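PDB 5HZL: Lmo2445 protein from Listeria monocytogenes EGD-e, which is a secreted, internalin-like leucine-rich-repeat protein of unknown function that binds calcium ions. Local coordinates for residues 138-152 with 163-175. Numbering follows the deposited sequence.
Sequences IPKFVGMEGLVSINM and EDIWMNMPNLDSL. With CA (calcium ion), chain D; CA (calcium ion), chain F.
Ser149 and Ile150 pair with Ser174 and Leu175 as neighbouring parallel strands of the leucine-rich-repeat sheet. At the start of the pairing Val148 O accepts two bonds, from Asp173 N at 2.7 Å (N-H...O 175°) and from Ser174 N at 3.1 Å, while Ile150 N donates to Ser174 O at 2.9 Å. Ser149 and Ser174 side chains share one face, their CB atoms 3.7 Å apart, and Ser149 OG is hydrogen-bonded to Asn126 OD1.

Ile150 and Leu175 point to the other face, into the core. There selenomethionine Met169, bent at its last torsion (chi3 -82°), sets SE 3.8 Å from Leu147 CD1 and 4.0 Å from Ile150 CD1, in an oblique Met-aromatic contact with Phe141.

At the Pro139 end, Trp166 NE1 donates to Pro139 O at 2.9 Å, the acceptor lying close to the indole plane. The Phe141 ring meets the indole obliquely, planes at 48°, with Trp166 NE1 at its edge; Met152 CE approaches Trp166 CZ2 to 3.8 Å.

Asp173 OD1 and Gln194 O bind one calcium ion; Glu163 OE1 and Glu187 OE2 bind the other. Polar pairing at strands and indole thus brackets an apolar interior, which would tie consecutive coils together, and through Asp173 the pairing reaches a metal site.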
ATOM      1  N   ILE A 138      -3.891   3.368   4.382  1.00 45.26           N
ATOM      2  CA  ILE A 138      -2.517   3.026   4.724  1.00 45.13           C
ATOM      3  C   ILE A 138      -2.542   1.949   5.821  1.00 45.28           C
ATOM      4  O   ILE A 138      -3.136   2.178   6.871  1.00 44.65           O
ATOM      5  CB  ILE A 138      -1.771   4.241   5.317  1.00 46.92           C
ATOM      6  CG1 ILE A 138      -1.976   5.518   4.481  1.00 46.84           C
ATOM      7  CG2 ILE A 138      -0.296   3.914   5.538  1.00 47.59           C
ATOM      8  CD1 ILE A 138      -1.520   5.426   3.051  1.00 46.89           C
ATOM      9  N   PRO A 139      -1.921   0.769   5.582  1.00 45.41           N
ATOM     10  CA  PRO A 139      -1.925  -0.249   6.622  1.00 45.07           C
ATOM     11  C   PRO A 139      -0.845  -0.024   7.690  1.00 46.33           C
ATOM     12  O   PRO A 139       0.245   0.441   7.376  1.00 44.61           O
ATOM     13  CB  PRO A 139      -1.655  -1.540   5.840  1.00 44.30           C
ATOM     14  CG  PRO A 139      -0.841  -1.121   4.676  1.00 43.53           C
ATOM     15  CD  PRO A 139      -1.322   0.258   4.326  1.00 44.50           C
ATOM     16  N   LYS A 140      -1.171  -0.363   8.940  1.00 49.43           N
ATOM     17  CA  LYS A 140      -0.261  -0.245  10.091  1.00 51.73           C
ATOM     18  C   LYS A 140       0.415  -1.571  10.479  1.00 49.87           C
ATOM     19  O   LYS A 140       1.360  -1.579  11.263  1.00 50.68           O
ATOM     20  CB  LYS A 140      -1.011   0.322  11.305  1.00 55.40           C
ATOM     21  CG  LYS A 140      -1.478   1.763  11.145  1.00 58.06           C
ATOM     22  CD  LYS A 140      -2.358   2.233  12.316  1.00 63.79           C
ATOM     23  CE  LYS A 140      -1.676   2.309  13.688  1.00 66.00           C
ATOM     24  NZ  LYS A 140      -0.553   3.297  13.709  1.00 67.23           N
ATOM     25  N   PHE A 141      -0.080  -2.679   9.939  1.00 48.32           N
ATOM     26  CA  PHE A 141       0.461  -4.020  10.209  1.00 48.19           C
ATOM     27  C   PHE A 141       0.384  -4.448  11.686  1.00 50.51           C
ATOM     28  O   PHE A 141       1.338  -5.025  12.222  1.00 54.45           O
ATOM     29  CB  PHE A 141       1.889  -4.156   9.660  1.00 46.52           C
ATOM     30  CG  PHE A 141       2.004  -3.780   8.221  1.00 45.39           C
ATOM     31  CD1 PHE A 141       1.653  -4.684   7.222  1.00 44.78           C
ATOM     32  CD2 PHE A 141       2.445  -2.518   7.855  1.00 45.39           C
ATOM     33  CE1 PHE A 141       1.744  -4.339   5.885  1.00 43.93           C
ATOM     34  CE2 PHE A 141       2.542  -2.163   6.520  1.00 44.68           C
ATOM     35  CZ  PHE A 141       2.191  -3.077   5.531  1.00 44.54           C
ATOM     36  N   VAL A 142      -0.735  -4.152  12.352  1.00 50.17           N
ATOM     37  CA  VAL A 142      -0.909  -4.559  13.751  1.00 52.45           C
ATOM     38  C   VAL A 142      -1.191  -6.062  13.692  1.00 52.20           C
ATOM     39  O   VAL A 142      -2.044  -6.513  12.922  1.00 50.79           O
ATOM     40  CB  VAL A 142      -2.013  -3.777  14.521  1.00 53.97           C
ATOM     41  CG1 VAL A 142      -2.191  -4.336  15.932  1.00 55.38           C
ATOM     42  CG2 VAL A 142      -1.679  -2.288  14.586  1.00 53.78           C
ATOM     43  N   GLY A 143      -0.449  -6.810  14.508  1.00 53.30           N
ATOM     44  CA  GLY A 143      -0.513  -8.271  14.553  1.00 53.50           C
ATOM     45  C   GLY A 143       0.648  -8.917  13.788  1.00 52.58           C
ATOM     46  O   GLY A 143       0.865 -10.122  13.911  1.00 53.35           O
HETATM   47  N   MSE A 144       1.404  -8.113  13.025  1.00 51.63           N
HETATM   48  CA  MSE A 144       2.539  -8.573  12.211  1.00 50.95           C
HETATM   49  C   MSE A 144       3.835  -7.945  12.683  1.00 51.69           C
HETATM   50  O   MSE A 144       4.681  -7.541  11.888  1.00 51.93           O
HETATM   51  CB  MSE A 144       2.185  -8.173  10.774  1.00 49.37           C
HETATM   52  CG  MSE A 144       1.027  -9.025  10.262  1.00 49.91           C
HETATM   53 SE   MSE A 144       0.254  -8.319   8.599  1.00 49.83          SE
HETATM   54  CE  MSE A 144      -1.285  -7.329   9.318  1.00 50.17           C
ATOM     55  N   GLU A 145       4.013  -7.888  14.000  1.00 53.26           N
ATOM     56  CA  GLU A 145       5.208  -7.291  14.612  1.00 54.23           C
ATOM     57  C   GLU A 145       6.553  -7.924  14.219  1.00 52.98           C
ATOM     58  O   GLU A 145       7.603  -7.313  14.414  1.00 54.82           O
ATOM     59  CB  GLU A 145       5.081  -7.251  16.145  1.00 58.35           C
ATOM     60  CG  GLU A 145       4.037  -6.270  16.714  1.00 61.03           C
ATOM     61  CD  GLU A 145       2.565  -6.638  16.484  1.00 61.75           C
ATOM     62  OE1 GLU A 145       2.226  -7.847  16.418  1.00 63.07           O
ATOM     63  OE2 GLU A 145       1.733  -5.697  16.408  1.00 61.48           O
ATOM     64  N   GLY A 146       6.520  -9.128  13.659  1.00 50.79           N
ATOM     65  CA  GLY A 146       7.731  -9.828  13.243  1.00 49.86           C
ATOM     66  C   GLY A 146       8.233  -9.541  11.844  1.00 48.21           C
ATOM     67  O   GLY A 146       9.267 -10.079  11.462  1.00 47.55           O
ATOM     68  N   LEU A 147       7.520  -8.704  11.083  1.00 46.99           N
ATOM     69  CA  LEU A 147       7.925  -8.362   9.713  1.00 45.74           C
ATOM     70  C   LEU A 147       9.370  -7.879   9.545  1.00 46.21           C
ATOM     71  O   LEU A 147       9.858  -7.054  10.326  1.00 46.99           O
ATOM     72  CB  LEU A 147       6.976  -7.326   9.106  1.00 44.77           C
ATOM     73  CG  LEU A 147       5.608  -7.820   8.622  1.00 44.67           C
ATOM     74  CD1 LEU A 147       4.664  -6.662   8.324  1.00 43.75           C
ATOM     75  CD2 LEU A 147       5.755  -8.723   7.397  1.00 44.32           C
ATOM     76  N   VAL A 148      10.033  -8.414   8.520  1.00 45.49           N
ATOM     77  CA  VAL A 148      11.412  -8.061   8.193  1.00 46.31           C
ATOM     78  C   VAL A 148      11.448  -7.184   6.950  1.00 45.34           C
ATOM     79  O   VAL A 148      12.248  -6.256   6.885  1.00 46.24           O
ATOM     80  CB  VAL A 148      12.296  -9.314   7.985  1.00 46.43           C
ATOM     81  CG1 VAL A 148      13.707  -8.934   7.520  1.00 46.15           C
ATOM     82  CG2 VAL A 148      12.336 -10.122   9.275  1.00 47.49           C
ATOM     83  N   SER A 149      10.600  -7.476   5.971  1.00 44.88           N
ATOM     84  CA  SER A 149      10.571  -6.682   4.744  1.00 44.60           C
ATOM     85  C   SER A 149       9.165  -6.488   4.193  1.00 43.42           C
ATOM     86  O   SER A 149       8.400  -7.435   4.068  1.00 42.17           O
ATOM     87  CB  SER A 149      11.453  -7.307   3.669  1.00 44.48           C
ATOM     88  OG  SER A 149      10.965  -8.566   3.315  1.00 44.45           O
ATOM     89  N   ILE A 150       8.877  -5.231   3.861  1.00 44.28           N
ATOM     90  CA  ILE A 150       7.616  -4.758   3.315  1.00 43.46           C
ATOM     91  C   ILE A 150       7.845  -4.066   1.984  1.00 43.00           C
ATOM     92  O   ILE A 150       8.668  -3.156   1.877  1.00 42.22           O
ATOM     93  CB  ILE A 150       6.993  -3.714   4.257  1.00 44.62           C
ATOM     94  CG1 ILE A 150       6.595  -4.383   5.583  1.00 46.11           C
ATOM     95  CG2 ILE A 150       5.786  -3.033   3.611  1.00 44.00           C
ATOM     96  CD1 ILE A 150       6.100  -3.411   6.633  1.00 47.33           C
ATOM     97  N   ASN A 151       7.100  -4.486   0.974  1.00 43.00           N
ATOM     98  CA  ASN A 151       7.194  -3.870  -0.330  1.00 42.40           C
ATOM     99  C   ASN A 151       5.815  -3.332  -0.700  1.00 41.40           C
ATOM    100  O   ASN A 151       4.865  -4.112  -0.803  1.00 41.02           O
ATOM    101  CB  ASN A 151       7.702  -4.883  -1.342  1.00 42.66           C
ATOM    102  CG  ASN A 151       7.878  -4.308  -2.734  1.00 42.30           C
ATOM    103  OD1 ASN A 151       7.652  -3.138  -2.999  1.00 42.41           O
ATOM    104  ND2 ASN A 151       8.282  -5.154  -3.634  1.00 43.92           N
HETATM  105  N   MSE A 152       5.724  -2.006  -0.864  1.00 40.66           N
HETATM  106  CA  MSE A 152       4.482  -1.325  -1.259  1.00 41.29           C
HETATM  107  C   MSE A 152       4.803  -0.340  -2.365  1.00 39.87           C
HETATM  108  O   MSE A 152       4.274   0.773  -2.431  1.00 39.33           O
HETATM  109  CB  MSE A 152       3.776  -0.715  -0.051  1.00 43.74           C
HETATM  110  CG  MSE A 152       2.895  -1.759   0.623  1.00 46.54           C
HETATM  111 SE   MSE A 152       1.849  -0.984   2.110  1.00 51.84          SE
HETATM  112  CE  MSE A 152       3.317  -0.228   3.184  1.00 49.45           C
ATOM    113  N   GLU A 163       4.559  10.684  11.317  1.00 60.32           N
ATOM    114  CA  GLU A 163       5.996  10.539  11.471  1.00 62.60           C
ATOM    115  C   GLU A 163       6.317   9.238  12.202  1.00 62.13           C
ATOM    116  O   GLU A 163       7.292   8.581  11.870  1.00 60.22           O
ATOM    117  CB  GLU A 163       6.626  11.741  12.228  1.00 65.18           C
ATOM    118  CG  GLU A 163       6.571  13.085  11.491  1.00 66.87           C
ATOM    119  CD  GLU A 163       7.326  14.236  12.193  1.00 71.94           C
ATOM    120  OE1 GLU A 163       7.462  15.327  11.585  1.00 71.92           O
ATOM    121  OE2 GLU A 163       7.808  14.080  13.344  1.00 75.85           O
ATOM    122  N   ASP A 164       5.466   8.866  13.159  1.00 64.92           N
ATOM    123  CA  ASP A 164       5.671   7.658  13.995  1.00 69.26           C
ATOM    124  C   ASP A 164       5.098   6.283  13.546  1.00 68.63           C
ATOM    125  O   ASP A 164       5.217   5.304  14.301  1.00 69.19           O
ATOM    126  CB  ASP A 164       5.307   7.956  15.482  1.00 72.72           C
ATOM    127  CG  ASP A 164       3.848   8.392  15.698  1.00 75.11           C
ATOM    128  OD1 ASP A 164       3.029   8.341  14.761  1.00 76.98           O
ATOM    129  OD2 ASP A 164       3.522   8.792  16.836  1.00 79.48           O
ATOM    130  N   ILE A 165       4.517   6.162  12.351  1.00 66.02           N
ATOM    131  CA  ILE A 165       4.021   4.832  11.974  1.00 65.48           C
ATOM    132  C   ILE A 165       5.180   3.894  11.640  1.00 62.87           C
ATOM    133  O   ILE A 165       6.287   4.326  11.289  1.00 62.75           O
ATOM    134  CB  ILE A 165       2.988   4.796  10.816  1.00 67.60           C
ATOM    135  CG1 ILE A 165       3.604   5.117   9.452  1.00 68.55           C
ATOM    136  CG2 ILE A 165       1.794   5.700  11.126  1.00 71.10           C
ATOM    137  CD1 ILE A 165       2.610   4.886   8.332  1.00 69.73           C
ATOM    138  N   TRP A 166       4.876   2.608  11.755  1.00 58.64           N
ATOM    139  CA  TRP A 166       5.788   1.516  11.493  1.00 55.74           C
ATOM    140  C   TRP A 166       7.006   1.460  12.446  1.00 56.74           C
ATOM    141  O   TRP A 166       8.108   1.034  12.069  1.00 55.17           O
ATOM    142  CB  TRP A 166       6.167   1.458  10.000  1.00 53.99           C
ATOM    143  CG  TRP A 166       4.963   1.432   9.058  1.00 51.40           C
ATOM    144  CD1 TRP A 166       3.821   0.689   9.208  1.00 50.97           C
ATOM    145  CD2 TRP A 166       4.842   2.088   7.788  1.00 49.86           C
ATOM    146  NE1 TRP A 166       2.974   0.899   8.150  1.00 49.03           N
ATOM    147  CE2 TRP A 166       3.580   1.743   7.256  1.00 48.53           C
ATOM    148  CE3 TRP A 166       5.667   2.954   7.056  1.00 49.42           C
ATOM    149  CZ2 TRP A 166       3.125   2.233   6.025  1.00 46.83           C
ATOM    150  CZ3 TRP A 166       5.214   3.439   5.837  1.00 47.66           C
ATOM    151  CH2 TRP A 166       3.951   3.076   5.335  1.00 46.94           C
HETATM  152  N   MSE A 167       6.767   1.861  13.696  1.00 58.49           N
HETATM  153  CA  MSE A 167       7.785   1.848  14.749  1.00 61.04           C
HETATM  154  C   MSE A 167       7.507   0.754  15.740  1.00 62.99           C
HETATM  155  O   MSE A 167       8.097   0.706  16.819  1.00 65.94           O
HETATM  156  CB  MSE A 167       7.762   3.199  15.432  1.00 62.67           C
HETATM  157  CG  MSE A 167       8.293   4.272  14.497  1.00 63.19           C
HETATM  158 SE   MSE A 167      10.216   3.977  14.208  1.00 65.99          SE
HETATM  159  CE  MSE A 167      10.914   4.620  15.941  1.00 68.13           C
ATOM    160  N   ASN A 168       6.610  -0.146  15.356  1.00 63.19           N
ATOM    161  CA  ASN A 168       6.194  -1.284  16.161  1.00 64.73           C
ATOM    162  C   ASN A 168       6.778  -2.631  15.643  1.00 62.47           C
ATOM    163  O   ASN A 168       6.341  -3.690  16.090  1.00 60.89           O
ATOM    164  CB  ASN A 168       4.646  -1.342  16.139  1.00 66.34           C
ATOM    165  CG  ASN A 168       4.061  -1.491  14.708  1.00 66.42           C
ATOM    166  OD1 ASN A 168       4.636  -1.000  13.720  1.00 64.47           O
ATOM    167  ND2 ASN A 168       2.904  -2.164  14.602  1.00 66.70           N
HETATM  168  N   MSE A 169       7.750  -2.583  14.716  1.00 60.54           N
HETATM  169  CA  MSE A 169       8.356  -3.788  14.105  1.00 59.30           C
HETATM  170  C   MSE A 169       9.856  -3.796  14.294  1.00 58.61           C
HETATM  171  O   MSE A 169      10.593  -3.350  13.414  1.00 56.80           O
HETATM  172  CB  MSE A 169       7.982  -3.753  12.626  1.00 58.69           C
HETATM  173  CG  MSE A 169       6.518  -4.159  12.436  1.00 59.55           C
HETATM  174 SE   MSE A 169       5.927  -3.900  10.574  1.00 58.89          SE
HETATM  175  CE  MSE A 169       5.554  -1.971  10.732  1.00 58.48           C
ATOM    176  N   PRO A 170      10.329  -4.334  15.422  1.00 59.15           N
ATOM    177  CA  PRO A 170      11.773  -4.309  15.728  1.00 60.36           C
ATOM    178  C   PRO A 170      12.755  -4.989  14.774  1.00 59.97           C
ATOM    179  O   PRO A 170      13.954  -4.728  14.874  1.00 61.53           O
ATOM    180  CB  PRO A 170      11.852  -4.945  17.129  1.00 61.76           C
ATOM    181  CG  PRO A 170      10.635  -5.773  17.255  1.00 60.70           C
ATOM    182  CD  PRO A 170       9.577  -5.080  16.455  1.00 59.07           C
ATOM    183  N   ASN A 171      12.278  -5.838  13.868  1.00 58.91           N
ATOM    184  CA  ASN A 171      13.183  -6.524  12.931  1.00 58.43           C
ATOM    185  C   ASN A 171      13.086  -6.052  11.498  1.00 56.09           C
ATOM    186  O   ASN A 171      13.835  -6.535  10.650  1.00 56.57           O
ATOM    187  CB  ASN A 171      12.986  -8.036  13.040  1.00 58.60           C
ATOM    188  CG  ASN A 171      13.373  -8.560  14.406  1.00 60.11           C
ATOM    189  OD1 ASN A 171      14.335  -8.086  15.014  1.00 61.99           O
ATOM    190  ND2 ASN A 171      12.639  -9.539  14.894  1.00 60.16           N
ATOM    191  N   LEU A 172      12.189  -5.096  11.247  1.00 54.40           N
ATOM    192  CA  LEU A 172      11.983  -4.535   9.920  1.00 52.55           C
ATOM    193  C   LEU A 172      13.325  -4.033   9.415  1.00 53.68           C
ATOM    194  O   LEU A 172      13.983  -3.233  10.090  1.00 55.29           O
ATOM    195  CB  LEU A 172      10.958  -3.396   9.978  1.00 51.05           C
ATOM    196  CG  LEU A 172      10.539  -2.723   8.667  1.00 48.40           C
ATOM    197  CD1 LEU A 172       9.956  -3.725   7.687  1.00 46.58           C
ATOM    198  CD2 LEU A 172       9.535  -1.623   8.959  1.00 47.69           C
ATOM    199  N   ASP A 173      13.731  -4.536   8.251  1.00 53.38           N
ATOM    200  CA  ASP A 173      15.017  -4.183   7.655  1.00 54.67           C
ATOM    201  C   ASP A 173      14.911  -3.663   6.222  1.00 52.93           C
ATOM    202  O   ASP A 173      15.900  -3.153   5.685  1.00 53.78           O
ATOM    203  CB  ASP A 173      15.921  -5.420   7.656  1.00 56.32           C
ATOM    204  CG  ASP A 173      17.378  -5.083   7.395  1.00 58.68           C
ATOM    205  OD1 ASP A 173      17.945  -4.230   8.129  1.00 62.97           O
ATOM    206  OD2 ASP A 173      17.965  -5.700   6.486  1.00 57.84           O
ATOM    207  N   SER A 174      13.744  -3.810   5.596  1.00 51.06           N
ATOM    208  CA  SER A 174      13.545  -3.331   4.228  1.00 49.64           C
ATOM    209  C   SER A 174      12.130  -2.774   4.069  1.00 46.50           C
ATOM    210  O   SER A 174      11.158  -3.463   4.354  1.00 43.68           O
ATOM    211  CB  SER A 174      13.805  -4.449   3.222  1.00 50.07           C
ATOM    212  OG  SER A 174      13.713  -3.962   1.892  1.00 50.85           O
ATOM    213  N   LEU A 175      12.031  -1.527   3.612  1.00 45.37           N
ATOM    214  CA  LEU A 175      10.743  -0.855   3.428  1.00 44.78           C
ATOM    215  C   LEU A 175      10.763  -0.119   2.092  1.00 43.57           C
ATOM    216  O   LEU A 175      11.381   0.933   1.979  1.00 44.30           O
ATOM    217  CB  LEU A 175      10.497   0.117   4.594  1.00 45.66           C
ATOM    218  CG  LEU A 175       9.221   0.954   4.594  1.00 44.65           C
ATOM    219  CD1 LEU A 175       8.007   0.047   4.637  1.00 44.57           C
ATOM    220  CD2 LEU A 175       9.221   1.914   5.771  1.00 45.04           C
TER
HETATM  221 CA    CA D 403       9.678  16.558  11.855  1.00 79.75          CA
HETATM  222 CA    CA F 405      18.961  -3.600  10.434  1.00 64.08          CA